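Local coordinates for microcin B17-processing protein McbC (PDB 6GRH) that is the FMN-dependent oxidoreductase needed to process the inactive microcin B17 precursor McbA into the active antibiotic peptide, at residues 212-217 with 256-261; 101-106 with 185-190; 33-38 with 170-175; 219-224 with 260-265. All coordinates share one frame; numbering follows the deposited sequence.

Contact 1 of 4, residues 212-217 with 256-261; sequences METGSM and PLIVQF
Thr214, on helix 204-227, carries this contact through both branches of its side chain, each meeting a different residue of strand 254-263. The apolar part is methyl against methyl: Thr214 CG2, anti to the backbone N, lies 3.7 Å from Ile258 CG2, the short branch of the isoleucine, while the longer arm through CG1 runs off from the helix. The polar atom has a mixed role. Thr214 OG1 lies 3.3 Å from Leu257 CD1, a close oxygen-methyl contact with no hydrogen bond across it, and the hydroxyl bonds instead to Ala210 O, one turn back in its own helix. Backbone bonding accounts for two successive residues facing the helix: Leu257 and Ile258 both lie opposite Tyr191 of strand 187-194 in a classic beta bulge. Within the helix, Ser216 OG donates to Glu213 O at 2.6 Å, a carbonyl that also accepts from Met217 N. Met212 of the second subunit packs on both Thr214 and Ile258, and Ile258 touches the FMN. With the threonine hydroxyl satisfied inside its own helix, residues 212-217 and 256-261 meet by van der Waals contact, with no hydrogen bond between them, buried beside the flavin.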
loop_
_atom_site.group_PDB
_atom_site.type_symbol
_atom_site.label_atom_id
_atom_site.label_comp_id
_atom_site.label_asym_id
_atom_site.label_seq_id
_atom_site.Cartn_x
_atom_site.Cartn_y
_atom_site.Cartn_z
ATOM N N MET D 212 20.381 0.036 -4.437
ATOM C CA MET D 212 21.699 0.572 -4.172
ATOM C C MET D 212 22.786 -0.161 -4.955
ATOM O O MET D 212 23.663 0.465 -5.545
ATOM C CB MET D 212 21.985 0.619 -2.658
ATOM C CG MET D 212 21.092 1.634 -1.968
ATOM S SD MET D 212 21.408 1.816 -0.208
ATOM C CE MET D 212 21.068 0.191 0.419
ATOM N N GLU D 213 22.691 -1.475 -5.017
ATOM C CA GLU D 213 23.635 -2.253 -5.773
ATOM C C GLU D 213 23.685 -1.870 -7.238
ATOM O O GLU D 213 24.748 -1.788 -7.808
ATOM C CB GLU D 213 23.334 -3.730 -5.619
ATOM C CG GLU D 213 24.220 -4.645 -6.424
ATOM C CD GLU D 213 23.910 -6.099 -6.134
ATOM O OE1 GLU D 213 23.680 -6.420 -4.925
ATOM O OE2 GLU D 213 23.892 -6.905 -7.116
ATOM N N THR D 214 22.541 -1.598 -7.820
ATOM C CA THR D 214 22.452 -1.129 -9.205
ATOM C C THR D 214 23.278 0.135 -9.455
ATOM O O THR D 214 23.977 0.231 -10.449
ATOM C CB THR D 214 20.980 -0.905 -9.566
ATOM O OG1 THR D 214 20.275 -2.135 -9.322
ATOM C CG2 THR D 214 20.826 -0.500 -11.002
ATOM N N GLY D 215 23.221 1.070 -8.498
ATOM C CA GLY D 215 23.989 2.283 -8.556
ATOM C C GLY D 215 25.477 2.028 -8.437
ATOM O O GLY D 215 26.264 2.684 -9.143
ATOM N N SER D 216 25.886 1.072 -7.573
ATOM C CA SER D 216 27.300 0.715 -7.517
ATOM C C SER D 216 27.777 0.144 -8.859
ATOM O O SER D 216 28.953 0.332 -9.273
ATOM C CB SER D 216 27.616 -0.258 -6.354
ATOM O OG SER D 216 27.092 -1.543 -6.602
ATOM N N MET D 217 26.892 -0.566 -9.537
ATOM C CA MET D 217 27.245 -1.183 -10.812
ATOM C C MET D 217 27.375 -0.149 -11.913
ATOM O O MET D 217 28.399 -0.115 -12.597
ATOM C CB MET D 217 26.271 -2.279 -11.199
ATOM C CG MET D 217 26.305 -3.422 -10.210
ATOM S SD MET D 217 24.915 -4.530 -10.412
ATOM C CE MET D 217 25.305 -5.242 -12.004
ATOM N N PRO D 256 13.495 -3.923 -15.475
ATOM C CA PRO D 256 14.607 -2.991 -15.721
ATOM C C PRO D 256 14.586 -1.787 -14.765
ATOM O O PRO D 256 13.580 -1.107 -14.663
ATOM C CB PRO D 256 14.366 -2.551 -17.172
ATOM C CG PRO D 256 12.890 -2.645 -17.351
ATOM C CD PRO D 256 12.462 -3.831 -16.536
ATOM N N LEU D 257 15.668 -1.565 -14.036
ATOM C CA LEU D 257 15.752 -0.453 -13.087
ATOM C C LEU D 257 16.277 0.839 -13.705
ATOM O O LEU D 257 15.852 1.922 -13.324
ATOM C CB LEU D 257 16.624 -0.829 -11.871
ATOM C CG LEU D 257 16.070 -1.887 -10.936
ATOM C CD1 LEU D 257 17.031 -2.183 -9.812
ATOM C CD2 LEU D 257 14.722 -1.468 -10.385
ATOM N N ILE D 258 17.230 0.712 -14.624
ATOM C CA ILE D 258 17.924 1.856 -15.188
ATOM C C ILE D 258 18.616 1.410 -16.468
ATOM O O ILE D 258 19.004 0.238 -16.618
ATOM C CB ILE D 258 18.894 2.486 -14.151
ATOM C CG1 ILE D 258 19.260 3.914 -14.492
ATOM C CG2 ILE D 258 20.142 1.649 -13.950
ATOM C CD1 ILE D 258 18.116 4.887 -14.333
ATOM N N VAL D 259 18.707 2.338 -17.404
ATOM C CA VAL D 259 19.384 2.128 -18.674
ATOM C C VAL D 259 20.628 3.021 -18.680
ATOM O O VAL D 259 20.648 4.077 -18.034
ATOM C CB VAL D 259 18.429 2.454 -19.844
ATOM C CG1 VAL D 259 19.160 2.469 -21.188
ATOM C CG2 VAL D 259 17.280 1.447 -19.887
ATOM N N GLN D 260 21.670 2.595 -19.374
ATOM C CA GLN D 260 22.898 3.383 -19.480
ATOM C C GLN D 260 23.391 3.309 -20.901
ATOM O O GLN D 260 23.743 2.233 -21.390
ATOM C CB GLN D 260 23.969 2.889 -18.510
ATOM C CG GLN D 260 25.182 3.795 -18.383
ATOM C CD GLN D 260 26.134 3.328 -17.301
ATOM O OE1 GLN D 260 26.088 2.168 -16.875
ATOM N NE2 GLN D 260 27.050 4.216 -16.887
ATOM N N PHE D 261 23.404 4.453 -21.560
ATOM C CA PHE D 261 23.811 4.543 -22.966
ATOM C C PHE D 261 25.301 4.793 -23.076
ATOM O O PHE D 261 25.868 5.480 -22.233
ATOM C CB PHE D 261 23.053 5.677 -23.660
ATOM C CG PHE D 261 21.597 5.383 -23.869
ATOM C CD1 PHE D 261 21.204 4.389 -24.759
ATOM C CD2 PHE D 261 20.623 6.080 -23.185
ATOM C CE1 PHE D 261 19.875 4.109 -24.960
ATOM C CE2 PHE D 261 19.285 5.812 -23.395
ATOM C CZ PHE D 261 18.906 4.814 -24.271
#

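Contact 2 of 4, residues 101-106 with 185-190; sequences EKLLVN and PHFALV
Helix against sheet is the theme here, within the alpha-plus-beta fold of the nitroreductase family: helix 97-108 lies over strand 187-194, one of the inner strands of the antiparallel sheet. The axes of helix 101-106 and strand 187-190 run nearly parallel, 19° apart and 11.7 Å at their closest, and the layer between them is filled by leucines and a phenylalanine. Leu103 carries most of the helix's share. Its CG stands anti to the backbone N (chi1 178°), which brings Leu103 CD2 to the edge of the Phe187 ring, in the ring plane and 3.6 Å from Phe187 CE2. Leu103 CD2 is also 4.1 Å from Leu189 CD1, and so sits against two residues that lie two apart on the strand. Leu104 adds a second methyl pair, Leu104 CD2 lying 3.9 Å from Leu189 CD2. Phe187 stacks in turn on Phe262 of the neighbouring strand 254-263, a ring that Leu103 and Leu189 also touch, so the leucine layer extends over two strands. On the helix itself, Asn106 ND2 donates a nearly straight bond to Lys102 O (2.7 Å, 168° at the hydrogen), with the acceptor in its amide plane. Asn106 OD1 accepts from Ser79 OG and Phe78 N of the second subunit, and Asn106 ND2 also bonds to His76 O there. The chemistry is thus divided: between these two segments the contacts are purely apolar, while the asparagine amide ties the helix to the partner subunit.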
loop_
_atom_site.group_PDB
_atom_site.type_symbol
_atom_site.label_atom_id
_atom_site.label_comp_id
_atom_site.label_asym_id
_atom_site.label_seq_id
_atom_site.Cartn_x
_atom_site.Cartn_y
_atom_site.Cartn_z
ATOM N N GLU D 101 33.699 -5.462 -24.551
ATOM C CA GLU D 101 34.295 -6.473 -23.660
ATOM C C GLU D 101 35.140 -5.870 -22.542
ATOM O O GLU D 101 35.063 -6.313 -21.408
ATOM C CB GLU D 101 35.142 -7.456 -24.461
ATOM C CG GLU D 101 34.321 -8.419 -25.306
ATOM C CD GLU D 101 35.145 -9.217 -26.288
ATOM O OE1 GLU D 101 36.392 -9.168 -26.208
ATOM O OE2 GLU D 101 34.540 -9.889 -27.151
ATOM N N LYS D 102 35.934 -4.858 -22.875
ATOM C CA LYS D 102 36.719 -4.111 -21.902
ATOM C C LYS D 102 35.834 -3.451 -20.859
ATOM O O LYS D 102 36.159 -3.467 -19.667
ATOM C CB LYS D 102 37.533 -3.006 -22.570
ATOM C CG LYS D 102 38.888 -3.397 -23.061
ATOM C CD LYS D 102 39.687 -2.140 -23.363
ATOM C CE LYS D 102 40.849 -2.422 -24.289
ATOM N NZ LYS D 102 41.609 -1.155 -24.493
ATOM N N LEU D 103 34.744 -2.837 -21.307
ATOM C CA LEU D 103 33.802 -2.222 -20.361
ATOM C C LEU D 103 33.282 -3.256 -19.361
ATOM O O LEU D 103 33.320 -3.029 -18.162
ATOM C CB LEU D 103 32.630 -1.558 -21.086
ATOM C CG LEU D 103 31.565 -0.926 -20.198
ATOM C CD1 LEU D 103 32.170 0.192 -19.362
ATOM C CD2 LEU D 103 30.422 -0.421 -21.061
ATOM N N LEU D 104 32.823 -4.389 -19.884
ATOM C CA LEU D 104 32.105 -5.381 -19.106
ATOM C C LEU D 104 32.994 -6.034 -18.044
ATOM O O LEU D 104 32.630 -6.053 -16.865
ATOM C CB LEU D 104 31.477 -6.446 -20.021
ATOM C CG LEU D 104 30.339 -5.961 -20.940
ATOM C CD1 LEU D 104 30.023 -7.022 -21.977
ATOM C CD2 LEU D 104 29.086 -5.589 -20.171
ATOM N N VAL D 105 34.157 -6.539 -18.460
ATOM C CA VAL D 105 35.056 -7.256 -17.520
ATOM C C VAL D 105 35.625 -6.320 -16.442
ATOM O O VAL D 105 35.639 -6.673 -15.280
ATOM C CB VAL D 105 36.173 -8.067 -18.213
ATOM C CG1 VAL D 105 35.568 -9.090 -19.166
ATOM C CG2 VAL D 105 37.202 -7.176 -18.901
ATOM N N ASN D 106 35.990 -5.095 -16.816
ATOM C CA ASN D 106 36.489 -4.134 -15.822
ATOM C C ASN D 106 35.427 -3.611 -14.853
ATOM O O ASN D 106 35.696 -3.508 -13.660
ATOM C CB ASN D 106 37.204 -2.981 -16.517
ATOM C CG ASN D 106 38.542 -3.404 -17.076
ATOM O OD1 ASN D 106 39.525 -3.542 -16.325
ATOM N ND2 ASN D 106 38.585 -3.663 -18.389
ATOM N N PRO D 185 23.394 6.454 -29.740
ATOM C CA PRO D 185 24.396 5.669 -29.031
ATOM C C PRO D 185 24.699 4.344 -29.741
ATOM O O PRO D 185 23.860 3.832 -30.477
ATOM C CB PRO D 185 23.771 5.434 -27.653
ATOM C CG PRO D 185 22.431 6.071 -27.664
ATOM C CD PRO D 185 22.099 6.477 -29.055
ATOM N N HIS D 186 25.887 3.792 -29.502
ATOM C CA HIS D 186 26.268 2.487 -30.042
ATOM C C HIS D 186 25.606 1.327 -29.310
ATOM O O HIS D 186 25.214 0.341 -29.926
ATOM C CB HIS D 186 27.788 2.297 -30.003
ATOM C CG HIS D 186 28.519 3.042 -31.080
ATOM N ND1 HIS D 186 29.002 4.323 -30.907
ATOM C CD2 HIS D 186 28.852 2.682 -32.338
ATOM C CE1 HIS D 186 29.613 4.713 -32.011
ATOM N NE2 HIS D 186 29.528 3.740 -32.900
ATOM N N PHE D 187 25.516 1.425 -27.990
ATOM C CA PHE D 187 24.936 0.360 -27.205
ATOM C C PHE D 187 24.424 0.886 -25.886
ATOM O O PHE D 187 24.678 2.038 -25.537
ATOM C CB PHE D 187 25.953 -0.790 -27.015
ATOM C CG PHE D 187 27.145 -0.460 -26.150
ATOM C CD1 PHE D 187 28.263 0.154 -26.678
ATOM C CD2 PHE D 187 27.172 -0.846 -24.809
ATOM C CE1 PHE D 187 29.397 0.412 -25.892
ATOM C CE2 PHE D 187 28.279 -0.565 -24.012
ATOM C CZ PHE D 187 29.402 0.056 -24.569
ATOM N N ALA D 188 23.664 0.042 -25.187
ATOM C CA ALA D 188 23.219 0.330 -23.833
ATOM C C ALA D 188 23.481 -0.824 -22.909
ATOM O O ALA D 188 23.558 -1.958 -23.336
ATOM C CB ALA D 188 21.739 0.659 -23.821
ATOM N N LEU D 189 23.619 -0.515 -21.628
ATOM C CA LEU D 189 23.494 -1.522 -20.583
ATOM C C LEU D 189 22.154 -1.295 -19.909
ATOM O O LEU D 189 21.758 -0.144 -19.675
ATOM C CB LEU D 189 24.652 -1.467 -19.588
ATOM C CG LEU D 189 26.038 -1.770 -20.165
ATOM C CD1 LEU D 189 27.067 -1.627 -19.062
ATOM C CD2 LEU D 189 26.089 -3.151 -20.825
ATOM N N VAL D 190 21.451 -2.387 -19.622
ATOM C CA VAL D 190 20.195 -2.355 -18.892
ATOM C C VAL D 190 20.360 -3.185 -17.609
ATOM O O VAL D 190 20.701 -4.369 -17.666
ATOM C CB VAL D 190 19.035 -2.894 -19.737
ATOM C CG1 VAL D 190 17.716 -2.732 -18.993
ATOM C CG2 VAL D 190 18.944 -2.186 -21.073
#

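Contact 3 of 4, residues 33-38 with 170-175; sequences ASLPEF and LYRSLS
Arg172 of helix 167-175 meets Glu37 of the loop between helix 17-27 and strand 42-43 in a salt bridge, the tight part of this contact. The arginine chain is extended from CG to NE, and its guanidinium grips the carboxylate end-on: Arg172 NH1 donates to Glu37 OE2 at 2.9 Å and Arg172 NH2 to Glu37 OE1 at 3.2 Å. OE2 is met through its syn lone pair, whereas NH2 lies 35° out of the carboxylate plane at OE1. The two flat groups are turned 70° against each other, so the grip is bidentate but twisted, and the bonds are bent, 142° at the hydrogen for NH1 to OE2. The Tyr242 hydroxyl hydrogen-bonds to Arg172 NE, giving the guanidinium a second partner. The rest fits more loosely. Pro36 CD lies 4.2 Å from Arg172 NH1, and water bridges the backbone carbonyls: water 1 lies 2.6 Å from Ser173 O and 3.3 Å from Ser34 O, while water 2 lies 2.7 Å from Arg172 O, with a weak, long link to Ser34 O. Because the loop also packs on McbB, with Phe38 against Phe266 of that chain, the arrangement is that of a subunit-interface loop pinned to helix 167-175 by a bidentate arginine-glutamate salt bridge.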
loop_
_atom_site.group_PDB
_atom_site.type_symbol
_atom_site.label_atom_id
_atom_site.label_comp_id
_atom_site.label_asym_id
_atom_site.label_seq_id
_atom_site.Cartn_x
_atom_site.Cartn_y
_atom_site.Cartn_z
ATOM N N ALA D 33 5.344 5.556 -18.794
ATOM C CA ALA D 33 4.934 5.437 -20.187
ATOM C C ALA D 33 5.532 6.639 -20.901
ATOM O O ALA D 33 4.965 7.716 -20.913
ATOM C CB ALA D 33 3.425 5.432 -20.295
ATOM N N SER D 34 6.707 6.438 -21.480
ATOM C CA SER D 34 7.489 7.498 -22.070
ATOM C C SER D 34 7.685 7.148 -23.538
ATOM O O SER D 34 8.536 6.342 -23.879
ATOM C CB SER D 34 8.828 7.563 -21.347
ATOM O OG SER D 34 9.687 8.473 -22.004
ATOM N N LEU D 35 6.884 7.722 -24.404
ATOM C CA LEU D 35 6.967 7.421 -25.843
ATOM C C LEU D 35 6.867 8.701 -26.635
ATOM O O LEU D 35 6.189 9.610 -26.198
ATOM C CB LEU D 35 5.792 6.541 -26.261
ATOM C CG LEU D 35 5.666 5.125 -25.717
ATOM C CD1 LEU D 35 4.424 4.502 -26.324
ATOM C CD2 LEU D 35 6.880 4.295 -26.106
ATOM N N PRO D 36 7.494 8.765 -27.824
ATOM C CA PRO D 36 7.344 9.977 -28.656
ATOM C C PRO D 36 5.884 10.340 -28.941
ATOM O O PRO D 36 5.537 11.512 -28.944
ATOM C CB PRO D 36 8.069 9.617 -29.965
ATOM C CG PRO D 36 8.987 8.512 -29.595
ATOM C CD PRO D 36 8.316 7.744 -28.495
ATOM N N GLU D 37 5.039 9.336 -29.162
ATOM C CA GLU D 37 3.638 9.567 -29.517
ATOM C C GLU D 37 2.812 10.158 -28.370
ATOM O O GLU D 37 1.721 10.630 -28.613
ATOM C CB GLU D 37 2.963 8.275 -30.007
ATOM C CG GLU D 37 3.533 7.718 -31.304
ATOM C CD GLU D 37 4.744 6.809 -31.119
ATOM O OE1 GLU D 37 5.242 6.610 -29.993
ATOM O OE2 GLU D 37 5.212 6.258 -32.127
ATOM N N PHE D 38 3.313 10.119 -27.137
ATOM C CA PHE D 38 2.622 10.750 -26.012
ATOM C C PHE D 38 3.206 12.123 -25.593
ATOM O O PHE D 38 2.867 12.616 -24.512
ATOM C CB PHE D 38 2.649 9.831 -24.783
ATOM C CG PHE D 38 2.085 8.440 -24.996
ATOM C CD1 PHE D 38 1.118 8.157 -25.951
ATOM C CD2 PHE D 38 2.504 7.411 -24.154
ATOM C CE1 PHE D 38 0.621 6.874 -26.105
ATOM C CE2 PHE D 38 2.001 6.121 -24.291
ATOM C CZ PHE D 38 1.056 5.856 -25.277
ATOM N N LEU D 170 14.843 -1.918 -30.335
ATOM C CA LEU D 170 15.519 -1.752 -29.065
ATOM C C LEU D 170 15.747 -0.311 -28.746
ATOM O O LEU D 170 15.544 0.094 -27.619
ATOM C CB LEU D 170 16.895 -2.425 -29.029
ATOM C CG LEU D 170 16.983 -3.859 -28.581
ATOM C CD1 LEU D 170 18.410 -4.344 -28.793
ATOM C CD2 LEU D 170 16.546 -4.004 -27.126
ATOM N N TYR D 171 16.258 0.429 -29.730
ATOM C CA TYR D 171 16.499 1.861 -29.588
ATOM C C TYR D 171 15.209 2.610 -29.223
ATOM O O TYR D 171 15.197 3.420 -28.298
ATOM C CB TYR D 171 17.092 2.453 -30.869
ATOM C CG TYR D 171 17.256 3.946 -30.801
ATOM C CD1 TYR D 171 16.296 4.798 -31.342
ATOM C CD2 TYR D 171 18.344 4.514 -30.148
ATOM C CE1 TYR D 171 16.436 6.177 -31.263
ATOM C CE2 TYR D 171 18.492 5.895 -30.082
ATOM C CZ TYR D 171 17.539 6.714 -30.641
ATOM O OH TYR D 171 17.675 8.076 -30.533
ATOM N N ARG D 172 14.136 2.323 -29.947
ATOM C CA ARG D 172 12.846 2.958 -29.687
ATOM C C ARG D 172 12.420 2.722 -28.229
ATOM O O ARG D 172 12.098 3.674 -27.512
ATOM C CB ARG D 172 11.789 2.450 -30.676
ATOM C CG ARG D 172 10.414 3.051 -30.483
ATOM C CD ARG D 172 9.421 2.559 -31.524
ATOM N NE ARG D 172 8.069 2.590 -30.956
ATOM C CZ ARG D 172 7.261 3.656 -30.923
ATOM N NH1 ARG D 172 7.622 4.832 -31.464
ATOM N NH2 ARG D 172 6.061 3.533 -30.349
ATOM N N SER D 173 12.474 1.468 -27.787
ATOM C CA SER D 173 12.054 1.132 -26.409
ATOM C C SER D 173 12.914 1.792 -25.318
ATOM O O SER D 173 12.396 2.287 -24.299
ATOM C CB SER D 173 11.969 -0.390 -26.218
ATOM O OG SER D 173 13.248 -0.985 -25.995
ATOM N N LEU D 174 14.222 1.833 -25.524
ATOM C CA LEU D 174 15.129 2.368 -24.479
ATOM C C LEU D 174 15.172 3.894 -24.376
ATOM O O LEU D 174 15.458 4.426 -23.331
ATOM C CB LEU D 174 16.544 1.855 -24.721
ATOM C CG LEU D 174 16.779 0.355 -24.549
ATOM C CD1 LEU D 174 18.193 0.010 -24.960
ATOM C CD2 LEU D 174 16.590 -0.023 -23.111
ATOM N N SER D 175 14.919 4.588 -25.470
ATOM C CA SER D 175 15.171 6.032 -25.559
ATOM C C SER D 175 13.957 6.865 -25.176
ATOM O O SER D 175 14.062 8.088 -25.055
ATOM C CB SER D 175 15.626 6.396 -26.970
ATOM O OG SER D 175 14.632 6.065 -27.923
HETATM O O HOH W 1 10.138 3.509 -24.115
HETATM O O HOH W 2 9.778 4.819 -26.763
#

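Contact 4 of 4, residues 219-224 with 260-265; sequences QNAVLV and QFFGDV
Ala221 and Val222 of helix 204-227 meet Gln260 and Phe262 of strand 254-263 in a helix-on-sheet packing of the nitroreductase fold, the axes of helix 219-224 and strand 260-263 running 12° from parallel and 10.6 Å apart at their closest. The glutamine is the longest side chain to cross. With CG anti to the backbone N (chi1 -170°) and the chain straight beyond it, the amide is delivered directly to the helix, where Ala221 CB lies 3.5 Å from Gln260 OE1 and Val222 CG2 lies 3.5 Å from Gln260 NE2. These are van der Waals contacts; the amide's hydrogen bonds go to other partners. OE1 bonds to the Tyr191 hydroxyl and NE2 to Asn232 OD1, with a further weak bond from NE2 to Tyr218 O, so both ends of this buried amide are occupied, which should fix which way round it lies. Val222 crosses the glutamine at about a right angle, its CG2 branch lying beside its own backbone N and doing the touching. Phe262 has CG anti to the carbonyl carbon (chi1 -64°), which directs the rim of the ring at the helix. Gln260 and Phe262, two apart on the strand, thereby close on one small side chain from two directions: the methyl of Ala221 also stands at the edge of the phenylalanine ring, near its plane, with Ala221 CB 4.1 Å from Phe262 CZ.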
loop_
_atom_site.group_PDB
_atom_site.type_symbol
_atom_site.label_atom_id
_atom_site.label_comp_id
_atom_site.label_asym_id
_atom_site.label_seq_id
_atom_site.Cartn_x
_atom_site.Cartn_y
_atom_site.Cartn_z
ATOM N N GLN D 219 27.972 2.909 -11.633
ATOM C CA GLN D 219 29.053 3.818 -11.282
ATOM C C GLN D 219 30.408 3.258 -11.716
ATOM O O GLN D 219 31.223 3.989 -12.255
ATOM C CB GLN D 219 29.055 4.126 -9.780
ATOM C CG GLN D 219 30.078 5.175 -9.340
ATOM C CD GLN D 219 29.935 6.545 -10.010
ATOM O OE1 GLN D 219 28.883 6.883 -10.582
ATOM N NE2 GLN D 219 31.019 7.351 -9.944
ATOM N N ASN D 220 30.636 1.970 -11.497
ATOM C CA ASN D 220 31.817 1.291 -12.051
ATOM C C ASN D 220 31.898 1.450 -13.570
ATOM O O ASN D 220 32.991 1.650 -14.130
ATOM C CB ASN D 220 31.819 -0.206 -11.716
ATOM C CG ASN D 220 32.494 -0.511 -10.407
ATOM O OD1 ASN D 220 32.799 0.392 -9.637
ATOM N ND2 ASN D 220 32.716 -1.810 -10.137
ATOM N N ALA D 221 30.750 1.331 -14.218
ATOM C CA ALA D 221 30.660 1.506 -15.659
ATOM C C ALA D 221 30.971 2.945 -16.102
ATOM O O ALA D 221 31.664 3.127 -17.085
ATOM C CB ALA D 221 29.316 1.043 -16.179
ATOM N N VAL D 222 30.493 3.944 -15.364
ATOM C CA VAL D 222 30.873 5.366 -15.575
ATOM C C VAL D 222 32.383 5.543 -15.524
ATOM O O VAL D 222 32.990 6.154 -16.420
ATOM C CB VAL D 222 30.215 6.314 -14.537
ATOM C CG1 VAL D 222 30.795 7.724 -14.606
ATOM C CG2 VAL D 222 28.698 6.369 -14.731
ATOM N N LEU D 223 32.984 5.004 -14.470
ATOM C CA LEU D 223 34.412 5.150 -14.236
ATOM C C LEU D 223 35.234 4.390 -15.289
ATOM O O LEU D 223 36.179 4.930 -15.822
ATOM C CB LEU D 223 34.778 4.728 -12.816
ATOM C CG LEU D 223 34.134 5.541 -11.687
ATOM C CD1 LEU D 223 34.436 4.885 -10.340
ATOM C CD2 LEU D 223 34.562 7.002 -11.717
ATOM N N VAL D 224 34.833 3.168 -15.623
ATOM C CA VAL D 224 35.539 2.385 -16.635
ATOM C C VAL D 224 35.389 3.057 -18.017
ATOM O O VAL D 224 36.378 3.203 -18.749
ATOM C CB VAL D 224 35.066 0.909 -16.629
ATOM C CG1 VAL D 224 35.630 0.127 -17.807
ATOM C CG2 VAL D 224 35.460 0.227 -15.306
ATOM N N GLN D 260 21.670 2.595 -19.374
ATOM C CA GLN D 260 22.898 3.383 -19.480
ATOM C C GLN D 260 23.391 3.309 -20.901
ATOM O O GLN D 260 23.743 2.233 -21.390
ATOM C CB GLN D 260 23.969 2.889 -18.510
ATOM C CG GLN D 260 25.182 3.795 -18.383
ATOM C CD GLN D 260 26.134 3.328 -17.301
ATOM O OE1 GLN D 260 26.088 2.168 -16.875
ATOM N NE2 GLN D 260 27.050 4.216 -16.887
ATOM N N PHE D 261 23.404 4.453 -21.560
ATOM C CA PHE D 261 23.811 4.543 -22.966
ATOM C C PHE D 261 25.301 4.793 -23.076
ATOM O O PHE D 261 25.868 5.480 -22.233
ATOM C CB PHE D 261 23.053 5.677 -23.660
ATOM C CG PHE D 261 21.597 5.383 -23.869
ATOM C CD1 PHE D 261 21.204 4.389 -24.759
ATOM C CD2 PHE D 261 20.623 6.080 -23.185
ATOM C CE1 PHE D 261 19.875 4.109 -24.960
ATOM C CE2 PHE D 261 19.285 5.812 -23.395
ATOM C CZ PHE D 261 18.906 4.814 -24.271
ATOM N N PHE D 262 25.917 4.232 -24.118
ATOM C CA PHE D 262 27.344 4.395 -24.371
ATOM C C PHE D 262 27.587 4.697 -25.824
ATOM O O PHE D 262 26.890 4.173 -26.708
ATOM C CB PHE D 262 28.125 3.132 -24.015
ATOM C CG PHE D 262 28.079 2.790 -22.564
ATOM C CD1 PHE D 262 27.026 2.036 -22.052
ATOM C CD2 PHE D 262 29.062 3.257 -21.697
ATOM C CE1 PHE D 262 26.974 1.718 -20.713
ATOM C CE2 PHE D 262 29.006 2.951 -20.346
ATOM C CZ PHE D 262 27.964 2.183 -19.854
ATOM N N GLY D 263 28.619 5.491 -26.071
ATOM C CA GLY D 263 28.963 5.868 -27.420
ATOM C C GLY D 263 29.957 7.002 -27.551
ATOM O O GLY D 263 30.746 7.269 -26.637
ATOM N N ASP D 264 29.913 7.640 -28.723
ATOM C CA ASP D 264 30.757 8.800 -29.062
ATOM C C ASP D 264 29.908 10.070 -29.147
ATOM O O ASP D 264 28.698 10.013 -29.426
ATOM C CB ASP D 264 31.454 8.592 -30.407
ATOM C CG ASP D 264 32.242 7.288 -30.476
ATOM O OD1 ASP D 264 32.795 6.868 -29.426
ATOM O OD2 ASP D 264 32.298 6.693 -31.580
ATOM N N VAL D 265 30.552 11.208 -28.902
ATOM C CA VAL D 265 29.941 12.519 -29.100
ATOM C C VAL D 265 30.908 13.340 -29.970
ATOM O O VAL D 265 31.998 13.670 -29.498
ATOM C CB VAL D 265 29.680 13.224 -27.746
ATOM C CG1 VAL D 265 29.187 14.651 -27.954
ATOM C CG2 VAL D 265 28.675 12.438 -26.910
#

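Contacts 1 and 4 are successive stations along the same pair, helix 204-227 and strand 254-263, with centres 12 Å apart and Gln260 and Phe261 in common. Contact 2 belongs to the neighbouring strand, its centre 7 Å from that of contact 4, and Gln260 N to Leu189 O at 2.8 Å is a probable hydrogen bond between the strands. Contact 3 lies apart, about 19 Å from contact 1 centre to centre, yet Leu174 packs on Val259 and Phe261. The flavin is closest to contact 1, where the Ile258 side chain is about 4 Å from FMN. The side chain of Val222 in contact 4 is about 8 Å from FMN, and that of Leu189 in contact 2 about 13 Å from FMN.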